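Local structure of transketolase (Campylobacter jejuni, 3L84) at residues A130-A133 against Q134-L137; K307-S311 against A312-L316; G360-A363 against D364-P367; A402-G405 against I406-P409. The protein belongs to the thiamine diphosphate-dependent transketolase family, with two domains of the thiamine diphosphate-binding fold followed by a C-terminal domain, and assembles from two chains. One frame throughout, in Å; residues are numbered along the deposited sequence. Where two conformers were deposited one is given.

Contact 1 (A130-A133 against Q134-L137)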
loop_
_atom_site.group_PDB
_atom_site.type_symbol
_atom_site.label_atom_id
_atom_site.label_comp_id
_atom_site.label_asym_id
_atom_site.label_seq_id
_atom_site.Cartn_x
_atom_site.Cartn_y
_atom_site.Cartn_z
ATOM N N ALA A 130 -2.804 -25.269 -2.776
ATOM C CA ALA A 130 -2.787 -26.612 -3.327
ATOM C C ALA A 130 -1.909 -27.528 -2.459
ATOM O O ALA A 130 -2.269 -28.681 -2.222
ATOM C CB ALA A 130 -2.250 -26.577 -4.748
ATOM N N LYS A 131 -0.751 -27.042 -2.006
ATOM C CA LYS A 131 0.029 -27.846 -1.079
ATOM C C LYS A 131 -0.716 -28.178 0.209
ATOM O O LYS A 131 -0.620 -29.322 0.705
ATOM C CB LYS A 131 1.367 -27.180 -0.758
ATOM C CG LYS A 131 2.350 -27.184 -1.917
ATOM C CD LYS A 131 2.770 -28.555 -2.408
ATOM C CE LYS A 131 3.875 -28.481 -3.468
ATOM N NZ LYS A 131 4.381 -29.824 -3.848
ATOM N N LYS A 132 -1.481 -27.222 0.753
ATOM C CA LYS A 132 -2.261 -27.514 1.930
ATOM C C LYS A 132 -3.406 -28.472 1.612
ATOM O O LYS A 132 -3.698 -29.404 2.398
ATOM C CB LYS A 132 -2.795 -26.236 2.571
ATOM C CG LYS A 132 -3.558 -26.468 3.882
ATOM C CD LYS A 132 -2.682 -27.158 4.944
ATOM C CE LYS A 132 -3.434 -27.484 6.227
ATOM N NZ LYS A 132 -2.593 -28.235 7.196
ATOM N N ALA A 133 -4.033 -28.306 0.460
ATOM C CA ALA A 133 -5.085 -29.222 0.035
ATOM C C ALA A 133 -4.526 -30.647 -0.095
ATOM O O ALA A 133 -5.196 -31.626 0.264
ATOM C CB ALA A 133 -5.705 -28.755 -1.297
ATOM N N GLN A 134 -3.303 -30.774 -0.609
ATOM C CA GLN A 134 -2.625 -32.074 -0.749
ATOM C C GLN A 134 -2.369 -32.669 0.654
ATOM O O GLN A 134 -2.531 -33.872 0.882
ATOM C CB GLN A 134 -1.292 -31.896 -1.505
ATOM C CG GLN A 134 -0.624 -33.168 -1.994
ATOM C CD GLN A 134 0.760 -32.914 -2.557
ATOM O OE1 GLN A 134 1.022 -31.871 -3.160
ATOM N NE2 GLN A 134 1.651 -33.867 -2.373
ATOM N N ASN A 135 -1.964 -31.824 1.593
ATOM C CA ASN A 135 -1.800 -32.270 2.988
ATOM C C ASN A 135 -3.099 -32.827 3.560
ATOM O O ASN A 135 -3.094 -33.842 4.260
ATOM C CB ASN A 135 -1.304 -31.113 3.871
ATOM C CG ASN A 135 -1.255 -31.477 5.342
ATOM O OD1 ASN A 135 -0.371 -32.240 5.758
ATOM N ND2 ASN A 135 -2.199 -30.983 6.101
ATOM N N LEU A 136 -4.222 -32.163 3.297
ATOM C CA LEU A 136 -5.497 -32.584 3.843
ATOM C C LEU A 136 -6.119 -33.773 3.118
ATOM O O LEU A 136 -6.673 -34.671 3.764
ATOM C CB LEU A 136 -6.466 -31.403 3.776
ATOM C CG LEU A 136 -6.178 -30.237 4.714
ATOM C CD1 LEU A 136 -7.190 -29.130 4.441
ATOM C CD2 LEU A 136 -6.227 -30.659 6.187
ATOM N N LEU A 137 -6.045 -33.778 1.787
ATOM C CA LEU A 137 -6.786 -34.733 0.952
ATOM C C LEU A 137 -5.939 -35.831 0.313
ATOM O O LEU A 137 -6.490 -36.807 -0.212
ATOM C CB LEU A 137 -7.513 -33.982 -0.173
ATOM C CG LEU A 137 -8.498 -32.940 0.316
ATOM C CD1 LEU A 137 -9.041 -32.105 -0.842
ATOM C CD2 LEU A 137 -9.647 -33.572 1.123
HETATM O O HOH W 1 2.045 -30.850 -5.570
#
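K132 and L136 meet one turn apart on the closing part of helix 118-137, where L136 N bonds to K132 O at 2.9 Å with an N-H...O angle of 151°. Three more bonds of the same i to i+4 kind flank it, the last from L137 N to A133 O at 2.8 Å, which carries regular alpha-helical bonding to the final residue. The close packing lies on this side. L136 CG rests 3.5 Å from K132 O, and the same CG is 4.2 Å from K132 CE, while L137 CB comes within 3.3 Å of A133 O. CG of K132 is anti to its backbone N (chi1 -176°) and the chain bends at chi2 (59°), which brings CE near the leucine and leaves NZ to bond to the carbonyl oxygens of V380 and G382.

The other side is looser and more open to solvent. There K131 and Q134 run alongside each other, CD of K131 staying 3.8 Å from Q134 OE1. In the Q134 conformer given, one of two, a water accepts from K131 NZ and donates to Q134 OE1 at 2.8 Å; K131 NZ also makes a salt bridge with D173. A130 and A133 press on Y404 of helix 391-404, K132 packs on F407, and L136 O receives a weak bond from K313 NZ near helix 314-321.

Contact 2 (K307-S311 against A312-L316). With ACT (acetate ion), chain D.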
loop_
_atom_site.group_PDB
_atom_site.type_symbol
_atom_site.label_atom_id
_atom_site.label_comp_id
_atom_site.label_asym_id
_atom_site.label_seq_id
_atom_site.Cartn_x
_atom_site.Cartn_y
_atom_site.Cartn_z
ATOM N N LYS A 307 -11.204 -41.458 -8.313
ATOM C CA LYS A 307 -10.226 -41.465 -7.207
ATOM C C LYS A 307 -10.838 -40.964 -5.932
ATOM O O LYS A 307 -10.573 -41.523 -4.864
ATOM C CB LYS A 307 -8.995 -40.619 -7.562
ATOM C CG LYS A 307 -8.158 -41.214 -8.721
ATOM C CD LYS A 307 -6.873 -40.416 -8.948
ATOM C CE LYS A 307 -5.666 -41.086 -8.338
ATOM N NZ LYS A 307 -4.388 -40.268 -8.460
ATOM N N LEU A 308 -11.664 -39.918 -6.019
ATOM C CA LEU A 308 -12.327 -39.414 -4.815
ATOM C C LEU A 308 -13.216 -40.465 -4.191
ATOM O O LEU A 308 -13.207 -40.675 -2.990
ATOM C CB LEU A 308 -13.151 -38.172 -5.160
ATOM C CG LEU A 308 -14.030 -37.569 -4.059
ATOM C CD1 LEU A 308 -13.157 -37.116 -2.879
ATOM C CD2 LEU A 308 -14.873 -36.428 -4.628
ATOM N N GLU A 309 -13.952 -41.204 -5.024
ATOM C CA GLU A 309 -14.859 -42.213 -4.521
ATOM C C GLU A 309 -14.115 -43.331 -3.793
ATOM O O GLU A 309 -14.629 -43.839 -2.783
ATOM C CB GLU A 309 -15.706 -42.727 -5.678
ATOM C CG GLU A 309 -16.649 -43.878 -5.366
ATOM C CD GLU A 309 -17.650 -43.610 -4.249
ATOM O OE1 GLU A 309 -17.950 -42.440 -3.918
ATOM O OE2 GLU A 309 -18.166 -44.614 -3.711
ATOM N N LYS A 310 -12.917 -43.690 -4.285
ATOM C CA LYS A 310 -12.063 -44.697 -3.616
ATOM C C LYS A 310 -11.342 -44.198 -2.372
ATOM O O LYS A 310 -10.827 -45.002 -1.588
ATOM C CB LYS A 310 -10.997 -45.226 -4.597
ATOM C CG LYS A 310 -11.486 -46.296 -5.534
ATOM C CD LYS A 310 -10.422 -46.736 -6.571
ATOM C CE LYS A 310 -9.009 -46.968 -5.992
ATOM N NZ LYS A 310 -8.096 -47.744 -6.933
ATOM N N SER A 311 -11.279 -42.880 -2.182
ATOM C CA SER A 311 -10.492 -42.246 -1.114
ATOM C C SER A 311 -11.159 -42.469 0.226
ATOM O O SER A 311 -12.347 -42.888 0.279
ATOM C CB SER A 311 -10.337 -40.724 -1.385
ATOM O OG SER A 311 -9.701 -39.971 -0.336
ATOM N N ALA A 312 -10.403 -42.204 1.283
ATOM C CA ALA A 312 -10.909 -42.138 2.643
ATOM C C ALA A 312 -11.192 -40.682 3.039
ATOM O O ALA A 312 -11.428 -40.378 4.200
ATOM C CB ALA A 312 -9.907 -42.752 3.602
ATOM N N LYS A 313 -11.180 -39.796 2.052
ATOM C CA LYS A 313 -11.299 -38.353 2.286
ATOM C C LYS A 313 -12.650 -37.768 1.911
ATOM O O LYS A 313 -12.810 -36.522 1.961
ATOM C CB LYS A 313 -10.248 -37.600 1.462
ATOM C CG LYS A 313 -8.839 -38.033 1.715
ATOM C CD LYS A 313 -8.432 -37.837 3.121
ATOM C CE LYS A 313 -6.968 -38.173 3.356
ATOM N NZ LYS A 313 -6.601 -37.910 4.775
ATOM N N LYS A 314 -13.616 -38.589 1.535
ATOM C CA LYS A 314 -14.908 -38.088 1.032
ATOM C C LYS A 314 -15.656 -37.212 2.020
ATOM O O LYS A 314 -16.177 -36.154 1.647
ATOM C CB LYS A 314 -15.845 -39.231 0.592
ATOM C CG LYS A 314 -15.433 -39.939 -0.647
ATOM C CD LYS A 314 -16.449 -41.034 -1.027
ATOM C CE LYS A 314 -16.473 -42.221 -0.069
ATOM N NZ LYS A 314 -15.241 -43.058 -0.177
ATOM N N GLU A 315 -15.764 -37.673 3.260
ATOM C CA GLU A 315 -16.503 -36.926 4.272
ATOM C C GLU A 315 -15.764 -35.635 4.606
ATOM O O GLU A 315 -16.389 -34.604 4.789
ATOM C CB GLU A 315 -16.743 -37.762 5.543
ATOM C CG GLU A 315 -17.741 -38.932 5.363
ATOM C CD GLU A 315 -18.233 -39.550 6.684
ATOM O OE1 GLU A 315 -18.153 -38.902 7.768
ATOM O OE2 GLU A 315 -18.749 -40.683 6.617
ATOM N N LEU A 316 -14.437 -35.696 4.675
ATOM C CA LEU A 316 -13.666 -34.480 4.928
ATOM C C LEU A 316 -13.913 -33.443 3.825
ATOM O O LEU A 316 -14.170 -32.293 4.125
ATOM C CB LEU A 316 -12.177 -34.810 5.008
ATOM C CG LEU A 316 -11.227 -33.610 5.048
ATOM C CD1 LEU A 316 -11.558 -32.670 6.205
ATOM C CD2 LEU A 316 -9.781 -34.050 5.094
HETATM C C ACT D . -15.097 -41.384 3.400
HETATM O O ACT D . -14.852 -40.390 4.165
HETATM O OXT ACT D . -14.241 -41.595 2.491
HETATM C CH3 ACT D . -16.375 -42.182 3.479
#
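Between E309 and K314 the backbone breaks out of one helix and enters another: S311 turns extended (psi 166°), A312 and K313 follow in a turn, and K313 takes the N-cap position of helix 314-321. K314 then reaches back over this break. Its chain runs straight as far as CD and bends at both chi3 (-69°) and chi4, which folds the ammonium group onto the departing helix end. NZ bonds to E309 O at 2.8 Å, lying above that carbonyl's plane, and to S311 O at 2.9 Å, nearly along the C=O axis. Two carbonyl oxygens near the end of helix 293-310 thus share one ammonium group, whose charge would probably offset the helix dipole.

The aliphatic part of the lysine lies against the same helix end. CG passes 3.3 Å from L308 O, and CD lies 3.5 Å from E309 OE1. E309 OE1 and K314 NZ stand 4.7 Å apart, so any attraction would act at longer range. In the S311 conformer given, one of two, OG accepts from K313 N at 2.8 Å in a bent bond, as in an ST turn.

An acetate ion, probably from the crystallisation liquor, sits at the start of the second helix. Its O accepts from E315 N at 3.0 Å in a nearly straight bond (168°), and OXT accepts from K314 N and, weakly, from K314 NZ, an arrangement consistent with an anion drawn to a helix N terminus. Beneath this exposed corner L308 and S311 lean on L141, and K313 and L316 pack on L137 at the end of helix 118-137.

Contact 3 (G360-A363 against D364-P367)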
loop_
_atom_site.group_PDB
_atom_site.type_symbol
_atom_site.label_atom_id
_atom_site.label_comp_id
_atom_site.label_asym_id
_atom_site.label_seq_id
_atom_site.Cartn_x
_atom_site.Cartn_y
_atom_site.Cartn_z
ATOM N N GLY A 360 -4.684 -19.390 8.635
ATOM C CA GLY A 360 -4.172 -18.065 8.301
ATOM C C GLY A 360 -2.941 -17.763 9.079
ATOM O O GLY A 360 -2.271 -18.651 9.630
ATOM N N GLY A 361 -2.635 -16.483 9.168
ATOM C CA GLY A 361 -1.452 -16.083 9.892
ATOM C C GLY A 361 -1.243 -14.605 9.871
ATOM O O GLY A 361 -2.136 -13.837 9.457
ATOM N N SER A 362 -0.067 -14.218 10.338
ATOM C CA SER A 362 0.321 -12.823 10.508
ATOM C C SER A 362 1.586 -12.555 9.714
ATOM O O SER A 362 2.386 -13.452 9.402
ATOM C CB SER A 362 0.589 -12.595 12.012
ATOM O OG SER A 362 1.067 -11.268 12.266
ATOM N N ALA A 363 1.790 -11.276 9.415
ATOM C CA ALA A 363 3.019 -10.810 8.791
ATOM C C ALA A 363 4.077 -10.526 9.847
ATOM O O ALA A 363 4.370 -9.379 10.199
ATOM C CB ALA A 363 2.744 -9.558 7.895
ATOM N N ASP A 364 4.591 -11.595 10.438
ATOM C CA ASP A 364 5.594 -11.580 11.488
ATOM C C ASP A 364 5.160 -10.854 12.746
ATOM O O ASP A 364 5.986 -10.220 13.395
ATOM C CB ASP A 364 6.936 -10.992 11.044
ATOM C CG ASP A 364 8.097 -11.350 11.999
ATOM O OD1 ASP A 364 8.196 -12.531 12.379
ATOM O OD2 ASP A 364 8.888 -10.445 12.363
ATOM N N LEU A 365 3.888 -10.842 13.071
ATOM C CA LEU A 365 3.418 -10.180 14.306
ATOM C C LEU A 365 2.515 -11.094 15.119
ATOM O O LEU A 365 1.762 -10.599 15.964
ATOM C CB LEU A 365 2.707 -8.872 13.985
ATOM C CG LEU A 365 3.568 -7.747 13.486
ATOM C CD1 LEU A 365 2.690 -6.565 13.033
ATOM C CD2 LEU A 365 4.541 -7.296 14.578
ATOM N N GLY A 366 2.594 -12.406 14.927
ATOM C CA GLY A 366 1.715 -13.318 15.656
ATOM C C GLY A 366 1.596 -13.048 17.158
ATOM O O GLY A 366 0.480 -13.038 17.692
ATOM N N PRO A 367 2.722 -12.869 17.859
ATOM C CA PRO A 367 2.633 -12.697 19.300
ATOM C C PRO A 367 1.889 -11.434 19.697
ATOM O O PRO A 367 1.283 -11.394 20.762
ATOM C CB PRO A 367 4.124 -12.609 19.724
ATOM C CG PRO A 367 4.830 -13.408 18.691
ATOM C CD PRO A 367 4.125 -13.065 17.418
#
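S362 and L365 face each other across a tight reversal that begins with an inverse gamma turn centred on A363, at the point where strand 358-362 of a parallel alpha/beta sheet gives way to the short helix 366-369. The turn's own bond, D364 N to S362 O, is weak: 3.1 Å, with an N-H...O angle of 140°. D364 then takes a left-handed backbone conformation (phi 61°), which carries the chain round toward L365 at the N-cap position.

The S362 side chain fills the inside of this bend. CB, directed at the returning chain, lies 3.5 Å from G366 N and 3.9 Å from G366 CA, so the serine abuts the first helical residue. Beyond it OG stands anti to the backbone N (chi1 176°) and accepts from L365 N at 3.0 Å in a distinctly bent bond; the same oxygen is 3.4 Å from L365 CB. OG also makes a weak hydrogen bond to A412 O on the neighbouring strand 408-414, which joins the turn to the sheet as well as to the helix start.

The second subunit closes on the bend. The D364 carboxylate is gripped by three bonds, OD1 accepting from E187 N and paired with S185 OG of the second subunit, OD2 accepting from I186 N of the same subunit. G366 N donates to OE2 of E187 of the second subunit.

Contact 4 (A402-G405 against I406-P409)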
loop_
_atom_site.group_PDB
_atom_site.type_symbol
_atom_site.label_atom_id
_atom_site.label_comp_id
_atom_site.label_asym_id
_atom_site.label_seq_id
_atom_site.Cartn_x
_atom_site.Cartn_y
_atom_site.Cartn_z
ATOM N N ALA A 402 -8.734 -18.059 -0.559
ATOM C CA ALA A 402 -10.182 -17.904 -0.533
ATOM C C ALA A 402 -10.872 -18.352 -1.826
ATOM O O ALA A 402 -12.047 -18.731 -1.797
ATOM C CB ALA A 402 -10.529 -16.433 -0.215
ATOM N N ARG A 403 -10.154 -18.294 -2.945
ATOM C CA ARG A 403 -10.665 -18.743 -4.228
ATOM C C ARG A 403 -10.384 -20.199 -4.492
ATOM O O ARG A 403 -10.988 -20.754 -5.426
ATOM C CB ARG A 403 -10.085 -17.888 -5.379
ATOM C CG ARG A 403 -10.649 -16.481 -5.437
ATOM C CD ARG A 403 -12.060 -16.476 -5.964
ATOM N NE ARG A 403 -12.128 -16.895 -7.367
ATOM C CZ ARG A 403 -13.192 -17.370 -8.003
ATOM N NH1 ARG A 403 -14.344 -17.587 -7.377
ATOM N NH2 ARG A 403 -13.086 -17.643 -9.296
ATOM N N TYR A 404 -9.532 -20.863 -3.714
ATOM C CA TYR A 404 -9.108 -22.215 -4.088
ATOM C C TYR A 404 -10.253 -23.210 -4.114
ATOM O O TYR A 404 -10.334 -24.034 -5.026
ATOM C CB TYR A 404 -7.976 -22.688 -3.146
ATOM C CG TYR A 404 -7.361 -23.984 -3.576
ATOM C CD1 TYR A 404 -6.386 -24.017 -4.540
ATOM C CD2 TYR A 404 -7.807 -25.194 -3.078
ATOM C CE1 TYR A 404 -5.869 -25.170 -4.987
ATOM C CE2 TYR A 404 -7.289 -26.371 -3.499
ATOM C CZ TYR A 404 -6.296 -26.377 -4.471
ATOM O OH TYR A 404 -5.789 -27.583 -4.925
ATOM N N GLY A 405 -11.098 -23.199 -3.094
ATOM C CA GLY A 405 -12.330 -23.965 -3.077
ATOM C C GLY A 405 -12.705 -24.518 -1.713
ATOM O O GLY A 405 -13.853 -24.901 -1.527
ATOM N N ILE A 406 -11.757 -24.641 -0.796
ATOM C CA ILE A 406 -11.968 -25.328 0.477
ATOM C C ILE A 406 -11.467 -24.557 1.721
ATOM O O ILE A 406 -11.574 -25.113 2.848
ATOM C CB ILE A 406 -11.329 -26.733 0.460
ATOM C CG1 ILE A 406 -9.824 -26.653 0.157
ATOM C CG2 ILE A 406 -12.087 -27.656 -0.504
ATOM C CD1 ILE A 406 -9.044 -27.959 0.470
ATOM N N PHE A 407 -10.999 -23.331 1.560
ATOM C CA PHE A 407 -10.349 -22.602 2.656
ATOM C C PHE A 407 -11.055 -21.317 3.038
ATOM O O PHE A 407 -11.701 -20.659 2.210
ATOM C CB PHE A 407 -8.896 -22.272 2.324
ATOM C CG PHE A 407 -8.030 -23.475 2.079
ATOM C CD1 PHE A 407 -7.794 -24.384 3.085
ATOM C CD2 PHE A 407 -7.512 -23.723 0.832
ATOM C CE1 PHE A 407 -7.001 -25.497 2.864
ATOM C CE2 PHE A 407 -6.716 -24.841 0.589
ATOM C CZ PHE A 407 -6.493 -25.738 1.639
ATOM N N LEU A 408 -10.923 -20.993 4.320
ATOM C CA LEU A 408 -11.430 -19.770 4.960
ATOM C C LEU A 408 -10.213 -19.086 5.599
ATOM O O LEU A 408 -9.864 -19.438 6.748
ATOM C CB LEU A 408 -12.465 -20.142 6.011
ATOM C CG LEU A 408 -13.748 -20.726 5.437
ATOM C CD1 LEU A 408 -14.505 -21.509 6.495
ATOM C CD2 LEU A 408 -14.605 -19.649 4.846
ATOM N N PRO A 409 -9.559 -18.179 4.878
ATOM C CA PRO A 409 -8.292 -17.639 5.359
ATOM C C PRO A 409 -8.433 -16.333 6.118
ATOM O O PRO A 409 -9.345 -15.533 5.875
ATOM C CB PRO A 409 -7.524 -17.391 4.078
ATOM C CG PRO A 409 -8.598 -16.926 3.143
ATOM C CD PRO A 409 -9.799 -17.785 3.485
HETATM O O HOH W 2 -13.879 -20.926 -0.450
HETATM O O HOH W 3 -11.178 -21.621 -0.783
#
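Y404, I406 and F407 gather their side chains on one side of the turn that follows helix 391-404. I406 holds CG1 between its backbone N and carbonyl carbon (chi1 58°), and that crowded position sets CG1 over the centre of the F407 ring, 3.6 Å above its plane. The same atom meets the Y404 ring at its edge, 4.1 Å from CD2. With CG anti to the backbone N (chi1 -172°), the Y404 side chain lies alongside that of F407, pointing the same way; the two planes are inclined at 39°, and CD2 of Y404 approaches CE2 of F407 to 3.8 Å.

This turn leads from helix to strand in a beta-alpha-beta crossover, helix 391-404 linking strands 384-386 and 408-414 on either side of strand 358-362. G405, with positive phi, ends the helical run. No direct hydrogen bond spans the turn, but one water accepts from G405 N, at 2.8 Å, and F407 N, at 2.9 Å. At the start of the strand P409 CG packs 3.9 Å from A402 CB. Y404 OH bonds to H144 NE2, the Y404 ring makes a cation-pi contact with R60, and I406 packs on L317, L320 and L321 of helix 314-321.

Overall arrangement
All four contacts are local and come in series along the chain, so none nests within or crosses another. Contact 1 ends helix 118-137; contact 2 closes the short loop between helices 293-310 and 314-321. Contact 3 closes the turn after strand 358-362, and contact 4 the turn into strand 408-414, its neighbour in the six-stranded parallel sheet. The helix end in contact 1 meets both the corner of contact 2 and the turn of contact 4; since contacts 1 and 4 belong to different domains, the second meeting ties the first domain to the second. Contacts 2 and 3 stand farthest apart, about 33 Å between centres.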